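Local coordinates for protein alginate lyase, family PL7 (Zobellia galactanivorans, PDB 4BE3) that cleaves alginate as an exolytic polysaccharide lyase of family PL7, probably by beta-elimination, releasing units from a chain end, at residues Thr233-Ala236 with Ser237-Arg240; Gly160-Met163 with Ser164-Gly167; Val166-Thr169 with Ala170-Pro174; Gly242-Arg245 with Glu246-Ala250; Thr222-Ser225 with Asp226-Gln229. One frame throughout, in Å; residues are numbered along the deposited sequence.

Contact 1. Residues Thr233-Ala236 with Ser237-Arg240; sequences TLYA and SIGR
The Tyr-235 ring meets Ile-238 at its edge and Arg-240 on a slant. CB of Ile-238 lies near the ring plane, 4.3 Å from Tyr-235 CD2. Arg-240 CG is 3.6 Å from Tyr-235 CD2, and ring and guanidinium planes are 43° apart, so this is aliphatic packing rather than a stack. The Arg-240 chain bends at chi2 (-74°), which turns the guanidinium back along the ring. A water joins the two polar ends. It accepts from Arg-240 NH1 at 2.8 Å and makes a weak hydrogen bond with Tyr-235 OH. NH1 also binds the carbonyl O of Arg-151, and Tyr-235 OH binds the backbone N of Asp-153.

The backbone curls round Tyr-235 O. Gly-239 N donates to Tyr-235 O at 3.0 Å, nearly straight (165°), which closes an alpha turn. Ile-238 N adds a weak, bent bond to the same oxygen. Gly-239 sits at positive phi (87°), a conformation that glycine adopts most easily. A second water bridges Leu-234 O and Ser-237 N.

Tyr-235 is where the chain leaves helix 229-234. The turn leads into the loop before strand 254-258, and the ring packs on Trp-152, next to strand 153-157, and on Trp-275.

Contact 2. Residues Gly160-Met163 with Ser164-Gly167; sequences GYDM and SVVG
Tyr-161 reaches across to Val-165, and its side chain can be followed outward. Tyr-161 CB lies 3.7 Å from Val-165 CG2. The next atom, CG, is near the branch carbon CB of Val-165. Further on, Val-165 CG1 sits over the middle of the ring, 3.8 Å from the Tyr-161 ring centroid and 10° off the normal, a CH-pi contact. Val-165 has CG1 anti to its backbone N (chi1 -176°), which places that methyl above the face. At the tip, Tyr-161 OH leaves the contact and binds Glu-175 O.

Asp-162 begins a type I beta turn that ends at Val-165. The closing bond, Val-165 N to Asp-162 O, is straight but long and weak at 3.4 Å. A water helps by bridging Asp-162 O and Val-165 O. The Asp-162 side chain adds two bonds. Asp-162 OD1 takes Ser-164 N at 2.8 Å on its anti lone pair, which makes an Asx turn. Its syn lone pair takes the serine hydroxyl; Ser-164 OG and Asp-162 OD1 are a short 2.5 Å apart.

One carboxylate oxygen thus grips two donors of one serine. This fixes the rotation of both side chains and probably favours the charged form of Asp-162.

Contact 3. Residues Val166-Thr169 with Ala170-Pro174; sequences VGPT and ATSYP
Thr-169 and Ser-172 share the polar link of this turn, a hydroxyl-to-hydroxyl hydrogen bond. Thr-169 OG1 and Ser-172 OG are 2.7 Å apart. Both oxygens sit between their own backbone N and carbonyl carbon (chi1 64° in each), and this torsion in each residue brings the hydroxyls within bonding distance across the turn. The two residues are the ends of a type I beta turn, so the bond spans its mouth.

A weaker polar contact lies further back. Gly-167 CA approaches Ser-172 O at 3.3 Å as a CA-H...O contact. A CB at Gly-167 would run into that same oxygen, so the close approach needs glycine.

The rest is proline packing. Pro-168 CG lies 3.3 Å from Ser-172 OG, beside the hydroxyl pair. Pro-174 CD rests 3.8 Å from Gly-167 CA, while its CG lies against Val-166 O at the same range. With a glycine in place of Pro-174 the ring carbons are gone, which would probably open a gap beside Gly-167 and let the returning chain move.

This loop lies between strands 153-157 and 181-182. Gly-167 and Ala-170 bond to the backbone of Ala-97, in the loop between strands 80-90 and 104-112. Tyr-173 touches Pro-129 and Pro-174 touches Phe-128, both between strands 121-126 and 133-141.

Contact 4. Residues Gly242-Arg245 with Glu246-Ala250; sequences GIER and ENAYA
Glu-244 and Arg-245 come to Ala-248 from different directions, one at its methyl and the other at its carbonyl. Glu-244 is stretched, with CG anti to the backbone N (chi1 -180°), and its carboxylate is carried out to the methyl. OE2 of Glu-244 ends 3.7 Å from Ala-248 CB. The same oxygen, Glu-244 OE2, stands obliquely to the Tyr-249 ring, 4.1 Å from Tyr-249 CE2. Arg-245 instead folds at chi2 and chi3. Arg-245 CD passes 3.5 Å from Ala-248 O, and the guanidinium continues to Thr-144 O, which NH1 binds.

The carboxylate is buried but well supplied. OE2 takes Tyr-140 OH and Asn-143 N, and OE1 pairs with Ser-219 OG. Replacing Glu-244 by an alanine removes the carboxylate and would probably leave those three groups without their partner, with a gap beside the Ala-248 methyl and the Tyr-249 ring. Tyr-249 OH is held by Glu-141 O.

Two turns overlap in the backbone. Ala-248 N donates to Arg-245 O at 2.9 Å, from above the carbonyl plane, and closes a type I beta turn. Ala-250 N then donates to Asn-247 O at 2.7 Å, closing a type II' turn. Ala-248 takes positive phi (45°) in the second turn, a place more often filled by glycine.

This double turn belongs to the loop leading into strand 254-258 of the PL7 beta jelly roll. The side chain of Tyr-249 is about 12 Å from the bound meso-tartrate, so it is not part of that pocket.

Contact 5. Residues Thr222-Ser225 with Asp226-Gln229; sequences TKKS and DIPQ
Ile-227 lies alongside Lys-224, and this is the close side of the contact. Ile-227 N donates to Lys-224 O at 3.1 Å, and the bond is nearly straight (165°). CG1 of Ile-227 rests 3.4 Å from Lys-224 O. Beyond it the two side chains run together, with Lys-224 CD near Ile-227 CD1. The end of Lys-224 leaves the packed part, and its NZ makes a long, weak ion pair with Asp-241. Ile-227 is buried and also packs on Trp-152. One step earlier, Asp-226 N donates to Lys-223 O at 2.8 Å. Both donors stand above the carbonyl planes.

These successive i to i+3 bonds form a short 3-10 turn. It leads to Pro-228 at the N-cap of helix 229-234. A water bridges Lys-224 O and Ile-227 O where the turn ends.

The side of Lys-223, an exposed residue, is looser, more polar and turned to solvent. Asp-226 OD2 takes a weak bond from Lys-223 N at 3.4 Å. The Lys-223 side chain crosses the carboxylate at a slant, with CG 3.3 Å from Asp-226 OD2. Bends at three successive torsions then bring the amine round, but the salt bridge from Lys-223 NZ to Asp-226 OD2 is long at 3.7 Å. Thr-222 N is buried nearby without a partner.

In the fold
Along the chain, contact 2 comes first and closes a turn after strand 153-157. Contact 3 follows in the same loop and shares Val-166 and Gly-167 with it. The two touch where Pro-174 CG meets Val-165 CG1 at 3.9 Å. Contact 5 turns the chain into helix 229-234, and contact 1 turns it out again. Contact 4 shapes the loop before strand 254-258. Contacts 2 and 3 overlap end to start; the others follow in series, and none nests or crosses. In space, the end of helix 229-234 joins contacts 1 and 2 through Leu-234 on Ser-164. Separately, Ile-243 of contact 4 lies against Thr-222 and Lys-223 of contact 5.

Contact 1. Residues Thr233-Ala236 with Ser237-Arg240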
loop_
_atom_site.group_PDB
_atom_site.type_symbol
_atom_site.label_atom_id
_atom_site.label_comp_id
_atom_site.label_asym_id
_atom_site.label_seq_id
_atom_site.Cartn_x
_atom_site.Cartn_y
_atom_site.Cartn_z
ATOM N N THR A 233 12.848 17.778 30.325
ATOM C CA THR A 233 13.101 17.059 31.549
ATOM C C THR A 233 13.768 15.678 31.279
ATOM O O THR A 233 14.814 15.344 31.890
ATOM C CB THR A 233 11.767 16.809 32.314
ATOM O OG1 THR A 233 11.345 18.124 32.730
ATOM C CG2 THR A 233 12.077 15.999 33.689
ATOM N N LEU A 234 13.121 14.851 30.474
ATOM C CA LEU A 234 13.645 13.456 30.429
ATOM C C LEU A 234 15.032 13.434 29.680
ATOM O O LEU A 234 15.878 12.583 30.024
ATOM C CB LEU A 234 12.671 12.664 29.634
ATOM C CG LEU A 234 12.943 11.124 29.632
ATOM C CD1 LEU A 234 13.092 10.700 31.130
ATOM C CD2 LEU A 234 11.749 10.461 29.001
ATOM N N TYR A 235 15.255 14.353 28.722
ATOM C CA TYR A 235 16.498 14.323 27.984
ATOM C C TYR A 235 17.534 15.292 28.602
ATOM O O TYR A 235 18.537 15.573 27.957
ATOM C CB TYR A 235 16.290 14.694 26.521
ATOM C CG TYR A 235 15.584 13.514 25.817
ATOM C CD1 TYR A 235 14.165 13.346 25.880
ATOM C CD2 TYR A 235 16.380 12.533 25.182
ATOM C CE1 TYR A 235 13.576 12.228 25.208
ATOM C CE2 TYR A 235 15.787 11.452 24.517
ATOM C CZ TYR A 235 14.430 11.361 24.490
ATOM O OH TYR A 235 13.854 10.276 23.882
ATOM N N ALA A 236 17.283 15.815 29.847
ATOM C CA ALA A 236 18.176 16.868 30.327
ATOM C C ALA A 236 19.636 16.313 30.500
ATOM O O ALA A 236 20.513 17.105 30.466
ATOM C CB ALA A 236 17.698 17.340 31.687
ATOM N N SER A 237 19.806 15.004 30.745
ATOM C CA SER A 237 21.255 14.698 30.944
ATOM C C SER A 237 21.891 14.251 29.631
ATOM O O SER A 237 23.108 14.371 29.551
ATOM C CB SER A 237 21.669 13.862 32.188
ATOM O OG SER A 237 21.470 14.487 33.483
ATOM N N ILE A 238 21.075 14.004 28.579
ATOM C CA ILE A 238 21.528 13.571 27.221
ATOM C C ILE A 238 21.865 14.713 26.351
ATOM O O ILE A 238 22.818 14.563 25.628
ATOM C CB ILE A 238 20.445 12.715 26.431
ATOM C CG1 ILE A 238 20.339 11.296 26.989
ATOM C CG2 ILE A 238 20.836 12.653 24.953
ATOM C CD1 ILE A 238 21.520 10.907 27.879
ATOM N N GLY A 239 21.066 15.804 26.336
ATOM C CA GLY A 239 21.249 16.948 25.429
ATOM C C GLY A 239 20.499 16.593 24.124
ATOM O O GLY A 239 21.098 15.979 23.230
ATOM N N ARG A 240 19.175 16.776 24.039
ATOM C CA ARG A 240 18.407 16.523 22.739
ATOM C C ARG A 240 17.367 17.590 22.634
ATOM O O ARG A 240 16.412 17.658 23.394
ATOM C CB ARG A 240 17.670 15.215 22.653
ATOM C CG ARG A 240 18.517 14.022 22.724
ATOM C CD ARG A 240 19.349 13.689 21.478
ATOM N NE ARG A 240 20.004 12.384 21.792
ATOM C CZ ARG A 240 19.401 11.182 21.622
ATOM N NH1 ARG A 240 18.113 11.081 21.151
ATOM N NH2 ARG A 240 20.065 10.077 21.936
HETATM O O HOH W 1 18.537 12.537 30.698
HETATM O O HOH W 2 16.072 9.263 21.591
#

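Contact 2. Residues Gly160-Met163 with Ser164-Gly167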
loop_
_atom_site.group_PDB
_atom_site.type_symbol
_atom_site.label_atom_id
_atom_site.label_comp_id
_atom_site.label_asym_id
_atom_site.label_seq_id
_atom_site.Cartn_x
_atom_site.Cartn_y
_atom_site.Cartn_z
ATOM N N GLY A 160 -1.707 3.930 33.153
ATOM C CA GLY A 160 -0.484 3.906 33.947
ATOM C C GLY A 160 0.358 5.138 33.647
ATOM O O GLY A 160 -0.185 6.223 33.300
ATOM N N TYR A 161 1.657 4.920 33.648
ATOM C CA TYR A 161 2.578 6.024 33.471
ATOM C C TYR A 161 3.058 6.123 32.000
ATOM O O TYR A 161 2.866 5.200 31.198
ATOM C CB TYR A 161 3.863 5.709 34.200
ATOM C CG TYR A 161 3.628 5.605 35.735
ATOM C CD1 TYR A 161 2.765 6.511 36.387
ATOM C CD2 TYR A 161 4.267 4.594 36.430
ATOM C CE1 TYR A 161 2.537 6.402 37.835
ATOM C CE2 TYR A 161 4.122 4.533 37.863
ATOM C CZ TYR A 161 3.279 5.483 38.472
ATOM O OH TYR A 161 3.094 5.413 39.891
ATOM N N ASP A 162 3.608 7.240 31.640
ATOM C CA ASP A 162 4.375 7.288 30.341
ATOM C C ASP A 162 5.896 6.975 30.639
ATOM O O ASP A 162 6.238 6.632 31.787
ATOM C CB ASP A 162 4.190 8.631 29.599
ATOM C CG ASP A 162 4.717 9.792 30.373
ATOM O OD1 ASP A 162 5.825 9.743 30.978
ATOM O OD2 ASP A 162 3.982 10.799 30.391
ATOM N N MET A 163 6.776 7.059 29.640
ATOM C CA MET A 163 8.074 6.509 29.852
ATOM C C MET A 163 8.853 7.392 30.846
ATOM O O MET A 163 9.912 6.918 31.344
ATOM C CB MET A 163 8.837 6.736 28.462
ATOM C CG MET A 163 9.981 5.833 28.323
ATOM S SD MET A 163 10.865 6.443 26.801
ATOM C CE MET A 163 12.016 5.061 26.721
ATOM N N SER A 164 8.365 8.607 31.087
ATOM C CA SER A 164 9.190 9.594 31.853
ATOM C C SER A 164 9.164 9.303 33.370
ATOM O O SER A 164 9.911 9.914 34.134
ATOM C CB SER A 164 8.720 11.082 31.638
ATOM O OG SER A 164 7.427 11.269 32.203
ATOM N N VAL A 165 8.270 8.428 33.804
ATOM C CA VAL A 165 8.129 8.166 35.264
ATOM C C VAL A 165 9.227 7.165 35.644
ATOM O O VAL A 165 9.080 5.946 35.404
ATOM C CB VAL A 165 6.737 7.640 35.625
ATOM C CG1 VAL A 165 6.670 7.508 37.183
ATOM C CG2 VAL A 165 5.690 8.735 35.281
ATOM N N VAL A 166 10.325 7.649 36.180
ATOM C CA VAL A 166 11.498 6.805 36.469
ATOM C C VAL A 166 11.618 6.671 37.977
ATOM O O VAL A 166 10.974 7.438 38.719
ATOM C CB VAL A 166 12.774 7.404 35.834
ATOM C CG1 VAL A 166 12.609 7.449 34.255
ATOM C CG2 VAL A 166 12.984 8.888 36.296
ATOM N N GLY A 167 12.554 5.809 38.403
ATOM C CA GLY A 167 12.810 5.715 39.863
ATOM C C GLY A 167 13.886 6.803 40.145
ATOM O O GLY A 167 14.618 7.345 39.242
HETATM O O HOH W 3 7.694 4.854 33.375
#

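Contact 3. Residues Val166-Thr169 with Ala170-Pro174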
loop_
_atom_site.group_PDB
_atom_site.type_symbol
_atom_site.label_atom_id
_atom_site.label_comp_id
_atom_site.label_asym_id
_atom_site.label_seq_id
_atom_site.Cartn_x
_atom_site.Cartn_y
_atom_site.Cartn_z
ATOM N N VAL A 166 10.325 7.649 36.180
ATOM C CA VAL A 166 11.498 6.805 36.469
ATOM C C VAL A 166 11.618 6.671 37.977
ATOM O O VAL A 166 10.974 7.438 38.719
ATOM C CB VAL A 166 12.774 7.404 35.834
ATOM C CG1 VAL A 166 12.609 7.449 34.255
ATOM C CG2 VAL A 166 12.984 8.888 36.296
ATOM N N GLY A 167 12.554 5.809 38.403
ATOM C CA GLY A 167 12.810 5.715 39.863
ATOM C C GLY A 167 13.886 6.803 40.145
ATOM O O GLY A 167 14.618 7.345 39.242
ATOM N N PRO A 168 13.936 7.198 41.409
ATOM C CA PRO A 168 14.835 8.339 41.753
ATOM C C PRO A 168 16.259 7.756 41.905
ATOM O O PRO A 168 17.219 8.532 41.922
ATOM C CB PRO A 168 14.232 8.823 43.151
ATOM C CG PRO A 168 13.720 7.482 43.764
ATOM C CD PRO A 168 13.062 6.775 42.513
ATOM N N THR A 169 16.423 6.442 42.067
ATOM C CA THR A 169 17.804 5.820 42.079
ATOM C C THR A 169 17.762 4.524 41.313
ATOM O O THR A 169 16.682 4.161 40.882
ATOM C CB THR A 169 18.394 5.509 43.550
ATOM O OG1 THR A 169 17.519 4.548 44.088
ATOM C CG2 THR A 169 18.314 6.790 44.391
ATOM N N ALA A 170 18.882 3.849 41.092
ATOM C CA ALA A 170 18.898 2.662 40.193
ATOM C C ALA A 170 18.078 1.539 40.682
ATOM O O ALA A 170 17.517 0.820 39.896
ATOM C CB ALA A 170 20.284 2.140 40.006
ATOM N N THR A 171 17.938 1.377 42.007
ATOM C CA THR A 171 17.136 0.191 42.394
ATOM C C THR A 171 15.937 0.612 43.301
ATOM O O THR A 171 15.417 -0.249 44.011
ATOM C CB THR A 171 17.996 -0.949 43.077
ATOM O OG1 THR A 171 18.569 -0.324 44.190
ATOM C CG2 THR A 171 19.217 -1.470 42.228
ATOM N N SER A 172 15.432 1.829 43.228
ATOM C CA SER A 172 14.214 2.150 43.932
ATOM C C SER A 172 13.176 2.628 42.859
ATOM O O SER A 172 13.584 3.248 41.858
ATOM C CB SER A 172 14.435 3.233 44.983
ATOM O OG SER A 172 14.812 4.427 44.401
ATOM N N TYR A 173 11.920 2.228 43.015
ATOM C CA TYR A 173 10.951 2.376 41.903
ATOM C C TYR A 173 9.841 3.302 42.347
ATOM O O TYR A 173 9.542 3.388 43.570
ATOM C CB TYR A 173 10.340 0.982 41.614
ATOM C CG TYR A 173 11.422 -0.031 41.451
ATOM C CD1 TYR A 173 12.542 0.244 40.644
ATOM C CD2 TYR A 173 11.362 -1.261 42.126
ATOM C CE1 TYR A 173 13.574 -0.710 40.517
ATOM C CE2 TYR A 173 12.383 -2.222 42.003
ATOM C CZ TYR A 173 13.510 -1.927 41.246
ATOM O OH TYR A 173 14.572 -2.747 41.149
ATOM N N PRO A 174 9.196 3.952 41.410
ATOM C CA PRO A 174 7.985 4.718 41.782
ATOM C C PRO A 174 6.929 3.686 42.237
ATOM O O PRO A 174 7.124 2.425 42.039
ATOM C CB PRO A 174 7.453 5.280 40.475
ATOM C CG PRO A 174 8.327 4.801 39.380
ATOM C CD PRO A 174 9.459 3.902 39.918
#

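Contact 4. Residues Gly242-Arg245 with Glu246-Ala250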
loop_
_atom_site.group_PDB
_atom_site.type_symbol
_atom_site.label_atom_id
_atom_site.label_comp_id
_atom_site.label_asym_id
_atom_site.label_seq_id
_atom_site.Cartn_x
_atom_site.Cartn_y
_atom_site.Cartn_z
ATOM N N GLY A 242 16.360 18.596 19.223
ATOM C CA GLY A 242 16.009 18.766 17.803
ATOM C C GLY A 242 14.638 19.343 17.573
ATOM O O GLY A 242 13.754 19.272 18.456
ATOM N N ILE A 243 14.445 19.840 16.379
ATOM C CA ILE A 243 13.157 20.256 15.890
ATOM C C ILE A 243 12.780 19.305 14.734
ATOM O O ILE A 243 13.655 18.643 14.105
ATOM C CB ILE A 243 13.126 21.751 15.521
ATOM C CG1 ILE A 243 14.180 22.065 14.432
ATOM C CG2 ILE A 243 13.268 22.582 16.841
ATOM C CD1 ILE A 243 13.871 23.289 13.636
ATOM N N GLU A 244 11.493 19.290 14.425
ATOM C CA GLU A 244 10.998 18.339 13.410
ATOM C C GLU A 244 10.731 19.050 12.101
ATOM O O GLU A 244 10.326 20.242 12.059
ATOM C CB GLU A 244 9.683 17.694 13.938
ATOM C CG GLU A 244 9.113 16.680 12.917
ATOM C CD GLU A 244 8.006 15.840 13.561
ATOM O OE1 GLU A 244 7.177 16.462 14.253
ATOM O OE2 GLU A 244 7.929 14.606 13.282
ATOM N N ARG A 245 10.976 18.369 11.002
ATOM C CA ARG A 245 10.598 18.991 9.688
ATOM C C ARG A 245 9.121 19.306 9.648
ATOM O O ARG A 245 8.292 18.576 10.231
ATOM C CB ARG A 245 10.720 18.059 8.603
ATOM C CG ARG A 245 11.882 17.249 8.628
ATOM C CD ARG A 245 11.156 16.012 8.255
ATOM N NE ARG A 245 11.835 15.389 7.207
ATOM C CZ ARG A 245 13.085 14.895 7.115
ATOM N NH1 ARG A 245 13.991 14.814 8.010
ATOM N NH2 ARG A 245 13.391 14.402 5.961
ATOM N N GLU A 246 8.791 20.304 8.829
ATOM C CA GLU A 246 7.486 20.909 8.880
ATOM C C GLU A 246 6.433 19.867 8.493
ATOM O O GLU A 246 5.302 19.882 8.994
ATOM C CB GLU A 246 7.455 22.121 7.874
ATOM C CG GLU A 246 6.019 22.631 7.678
ATOM C CD GLU A 246 5.992 23.835 6.710
ATOM O OE1 GLU A 246 7.049 24.189 6.155
ATOM O OE2 GLU A 246 4.916 24.417 6.527
ATOM N N ASN A 247 6.811 18.979 7.595
ATOM C CA ASN A 247 5.799 18.010 7.089
ATOM C C ASN A 247 5.945 16.643 7.690
ATOM O O ASN A 247 5.391 15.620 7.161
ATOM C CB ASN A 247 5.843 17.885 5.584
ATOM C CG ASN A 247 5.489 19.235 4.894
ATOM O OD1 ASN A 247 6.184 19.612 3.972
ATOM N ND2 ASN A 247 4.452 19.977 5.389
ATOM N N ALA A 248 6.655 16.614 8.841
ATOM C CA ALA A 248 6.782 15.369 9.611
ATOM C C ALA A 248 7.099 14.161 8.705
ATOM O O ALA A 248 8.189 14.071 8.114
ATOM C CB ALA A 248 5.514 15.103 10.482
ATOM N N TYR A 249 6.228 13.127 8.693
ATOM C CA TYR A 249 6.614 11.916 7.976
ATOM C C TYR A 249 5.862 11.924 6.569
ATOM O O TYR A 249 5.720 10.851 6.002
ATOM C CB TYR A 249 6.090 10.706 8.754
ATOM C CG TYR A 249 7.017 10.441 9.972
ATOM C CD1 TYR A 249 8.220 9.731 9.763
ATOM C CD2 TYR A 249 6.766 10.992 11.226
ATOM C CE1 TYR A 249 9.078 9.441 10.797
ATOM C CE2 TYR A 249 7.634 10.681 12.304
ATOM C CZ TYR A 249 8.731 9.942 12.076
ATOM O OH TYR A 249 9.647 9.630 13.057
ATOM N N ALA A 250 5.234 13.073 6.202
ATOM C CA ALA A 250 4.567 13.110 4.793
ATOM C C ALA A 250 5.480 12.475 3.729
ATOM O O ALA A 250 6.694 12.799 3.677
ATOM C CB ALA A 250 4.256 14.531 4.446
#

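Contact 5. Residues Thr222-Ser225 with Asp226-Gln229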
loop_
_atom_site.group_PDB
_atom_site.type_symbol
_atom_site.label_atom_id
_atom_site.label_comp_id
_atom_site.label_asym_id
_atom_site.label_seq_id
_atom_site.Cartn_x
_atom_site.Cartn_y
_atom_site.Cartn_z
ATOM N N THR A 222 7.957 22.298 15.279
ATOM C CA THR A 222 8.835 22.837 14.195
ATOM C C THR A 222 9.793 23.896 14.770
ATOM O O THR A 222 10.677 24.344 14.055
ATOM C CB THR A 222 8.020 23.418 13.046
ATOM O OG1 THR A 222 7.233 24.487 13.587
ATOM C CG2 THR A 222 6.970 22.377 12.548
ATOM N N LYS A 223 9.629 24.278 16.055
ATOM C CA LYS A 223 10.662 25.146 16.698
ATOM C C LYS A 223 10.929 24.871 18.132
ATOM O O LYS A 223 10.139 24.140 18.807
ATOM C CB LYS A 223 10.339 26.610 16.519
ATOM C CG LYS A 223 8.890 26.972 16.501
ATOM C CD LYS A 223 8.660 27.707 15.149
ATOM C CE LYS A 223 7.626 28.829 15.268
ATOM N NZ LYS A 223 6.835 28.474 16.503
ATOM N N LYS A 224 12.013 25.470 18.646
ATOM C CA LYS A 224 12.455 25.124 20.014
ATOM C C LYS A 224 11.375 25.352 21.054
ATOM O O LYS A 224 11.225 24.532 21.975
ATOM C CB LYS A 224 13.722 25.858 20.399
ATOM C CG LYS A 224 14.896 25.406 19.559
ATOM C CD LYS A 224 15.684 24.302 20.251
ATOM C CE LYS A 224 16.720 23.750 19.277
ATOM N NZ LYS A 224 17.435 24.898 18.654
ATOM N N SER A 225 10.559 26.394 20.867
ATOM C CA SER A 225 9.516 26.742 21.832
ATOM C C SER A 225 8.305 25.785 21.820
ATOM O O SER A 225 7.386 25.870 22.659
ATOM C CB SER A 225 9.073 28.175 21.646
ATOM O OG SER A 225 8.776 28.361 20.301
ATOM N N ASP A 226 8.296 24.895 20.833
ATOM C CA ASP A 226 7.349 23.788 20.789
ATOM C C ASP A 226 7.822 22.459 21.402
ATOM O O ASP A 226 7.011 21.553 21.553
ATOM C CB ASP A 226 6.982 23.455 19.326
ATOM C CG ASP A 226 6.211 24.568 18.622
ATOM O OD1 ASP A 226 5.275 25.130 19.206
ATOM O OD2 ASP A 226 6.563 24.862 17.455
ATOM N N ILE A 227 9.077 22.323 21.800
ATOM C CA ILE A 227 9.470 21.046 22.412
ATOM C C ILE A 227 8.740 20.857 23.728
ATOM O O ILE A 227 8.811 21.735 24.609
ATOM C CB ILE A 227 10.994 21.036 22.598
ATOM C CG1 ILE A 227 11.705 21.281 21.270
ATOM C CG2 ILE A 227 11.478 19.803 23.431
ATOM C CD1 ILE A 227 13.221 21.236 21.362
ATOM N N PRO A 228 8.033 19.764 23.932
ATOM C CA PRO A 228 7.344 19.648 25.234
ATOM C C PRO A 228 8.281 19.677 26.492
ATOM O O PRO A 228 9.420 19.231 26.479
ATOM C CB PRO A 228 6.686 18.253 25.153
ATOM C CG PRO A 228 6.514 17.980 23.688
ATOM C CD PRO A 228 7.725 18.644 23.026
ATOM N N GLN A 229 7.751 20.165 27.608
ATOM C CA GLN A 229 8.552 20.038 28.846
ATOM C C GLN A 229 8.990 18.652 29.174
ATOM O O GLN A 229 10.084 18.453 29.791
ATOM C CB GLN A 229 7.718 20.625 30.032
ATOM C CG GLN A 229 8.622 20.976 31.292
ATOM C CD GLN A 229 9.614 22.185 31.066
ATOM O OE1 GLN A 229 9.413 22.985 30.165
ATOM N NE2 GLN A 229 10.741 22.281 31.876
HETATM O O HOH W 4 9.914 24.287 24.649
#